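Local structure of N-acylglucosamine 2-epimerase (Marinomonas mediterranea, 5X32) at residues A[331-334]-A[335-338]. The protein catalyses the reversible isomerization of D-mannose to D-fructose and, less efficiently, isomerizes D-lyxose, but does not use D-glucose. Numbering follows the deposited sequence.
Sequences ETYY and KQYL
Tyr334 and Leu338, one helical turn apart, make the main apolar contact of this first part of helix 331-347. A chi1 of 178°, placing CG opposite the backbone N, carries the Tyr334 ring outward and somewhat forward, so that Leu338 CG lies over one face near the rim and Leu338 CD1 comes to 3.4 Å from Tyr334 CE2. An alanine here would probably leave Leu338 without the ring face it packs on. Four i to i+4 backbone hydrogen bonds run in succession from Lys335 N-Glu331 O (2.9 Å) to Leu338 N-Tyr334 O. Glu331 O also accepts from Lys335 NZ at 3.2 Å: the lysine chain, bent at chi3 and chi4, curls back to set NZ steeply above the carbonyl plane (73° out of it), on the face opposite the less tilted Lys335 N. Glu331 OE1 is 4.1 Å from Lys335 NZ, too far for a salt bridge, while OE2 is hydrogen-bonded to Tyr325 OH. Gln336 runs alongside Tyr333, pointing the same way, with OE1 3.4 Å from Tyr333 CD1 and amide and ring planes 42° apart. Among the helices of the family's (alpha/alpha)6 barrel, Tyr333 packs on helix 311-328 and hydrogen-bonds through OH to Asp280 OD1 of helix 271-286, which Gln336 also touches; Tyr337 OH hydrogen-bonds to Phe6 O.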
loop_
_atom_site.group_PDB
_atom_site.type_symbol
_atom_site.label_atom_id
_atom_site.label_comp_id
_atom_site.label_asym_id
_atom_site.label_seq_id
_atom_site.Cartn_x
_atom_site.Cartn_y
_atom_site.Cartn_z
ATOM N N GLU A 331 -24.656 2.985 -9.177
ATOM C CA GLU A 331 -24.883 3.301 -7.760
ATOM C C GLU A 331 -24.597 2.120 -6.851
ATOM O O GLU A 331 -24.516 2.264 -5.625
ATOM C CB GLU A 331 -26.309 3.781 -7.529
ATOM C CG GLU A 331 -26.531 5.192 -8.005
ATOM C CD GLU A 331 -26.073 6.203 -6.988
ATOM O OE1 GLU A 331 -26.164 5.894 -5.778
ATOM O OE2 GLU A 331 -25.596 7.291 -7.395
ATOM N N THR A 332 -24.408 0.960 -7.461
ATOM C CA THR A 332 -23.952 -0.212 -6.734
ATOM C C THR A 332 -22.640 0.072 -6.000
ATOM O O THR A 332 -22.488 -0.254 -4.811
ATOM C CB THR A 332 -23.746 -1.387 -7.693
ATOM O OG1 THR A 332 -25.008 -1.729 -8.267
ATOM C CG2 THR A 332 -23.178 -2.588 -6.963
ATOM N N TYR A 333 -21.694 0.688 -6.705
ATOM C CA TYR A 333 -20.384 0.901 -6.125
ATOM C C TYR A 333 -20.473 1.968 -5.040
ATOM O O TYR A 333 -19.843 1.839 -3.999
ATOM C CB TYR A 333 -19.370 1.285 -7.206
ATOM C CG TYR A 333 -19.185 0.176 -8.203
ATOM C CD1 TYR A 333 -18.761 -1.077 -7.785
ATOM C CD2 TYR A 333 -19.487 0.353 -9.559
ATOM C CE1 TYR A 333 -18.606 -2.110 -8.680
ATOM C CE2 TYR A 333 -19.332 -0.683 -10.466
ATOM C CZ TYR A 333 -18.891 -1.912 -10.016
ATOM O OH TYR A 333 -18.730 -2.974 -10.873
ATOM N N TYR A 334 -21.300 2.986 -5.245
ATOM C CA TYR A 334 -21.496 3.975 -4.196
ATOM C C TYR A 334 -21.999 3.281 -2.937
ATOM O O TYR A 334 -21.438 3.465 -1.848
ATOM C CB TYR A 334 -22.479 5.054 -4.644
ATOM C CG TYR A 334 -22.777 6.096 -3.592
ATOM C CD1 TYR A 334 -21.869 7.105 -3.295
ATOM C CD2 TYR A 334 -23.964 6.045 -2.863
ATOM C CE1 TYR A 334 -22.152 8.057 -2.313
ATOM C CE2 TYR A 334 -24.251 6.979 -1.886
ATOM C CZ TYR A 334 -23.344 7.982 -1.608
ATOM O OH TYR A 334 -23.635 8.910 -0.632
ATOM N N LYS A 335 -23.034 2.455 -3.092
ATOM C CA LYS A 335 -23.601 1.745 -1.951
ATOM C C LYS A 335 -22.566 0.874 -1.252
ATOM O O LYS A 335 -22.578 0.749 -0.018
ATOM C CB LYS A 335 -24.791 0.908 -2.369
ATOM C CG LYS A 335 -26.080 1.695 -2.298
ATOM C CD LYS A 335 -27.305 0.853 -2.617
ATOM C CE LYS A 335 -27.482 0.792 -4.100
ATOM N NZ LYS A 335 -27.502 2.203 -4.576
ATOM N N GLN A 336 -21.678 0.267 -2.034
ATOM C CA GLN A 336 -20.674 -0.621 -1.459
ATOM C C GLN A 336 -19.590 0.154 -0.717
ATOM O O GLN A 336 -19.053 -0.307 0.289
ATOM C CB GLN A 336 -20.068 -1.499 -2.543
ATOM C CG GLN A 336 -20.958 -2.660 -2.891
ATOM C CD GLN A 336 -20.541 -3.349 -4.161
ATOM O OE1 GLN A 336 -20.006 -2.718 -5.076
ATOM N NE2 GLN A 336 -20.732 -4.660 -4.210
ATOM N N TYR A 337 -19.265 1.321 -1.255
ATOM C CA TYR A 337 -18.418 2.303 -0.614
ATOM C C TYR A 337 -18.971 2.635 0.784
ATOM O O TYR A 337 -18.233 2.628 1.801
ATOM C CB TYR A 337 -18.327 3.545 -1.507
ATOM C CG TYR A 337 -17.580 4.693 -0.905
ATOM C CD1 TYR A 337 -16.189 4.719 -0.933
ATOM C CD2 TYR A 337 -18.245 5.773 -0.354
ATOM C CE1 TYR A 337 -15.480 5.765 -0.385
ATOM C CE2 TYR A 337 -17.544 6.838 0.198
ATOM C CZ TYR A 337 -16.158 6.825 0.177
ATOM O OH TYR A 337 -15.436 7.870 0.714
ATOM N N LEU A 338 -20.277 2.915 0.834
ATOM C CA LEU A 338 -20.930 3.207 2.113
ATOM C C LEU A 338 -20.900 2.000 3.048
ATOM O O LEU A 338 -20.760 2.163 4.253
ATOM C CB LEU A 338 -22.369 3.676 1.910
ATOM C CG LEU A 338 -22.433 5.053 1.249
ATOM C CD1 LEU A 338 -23.865 5.512 1.120
ATOM C CD2 LEU A 338 -21.568 6.088 1.990
#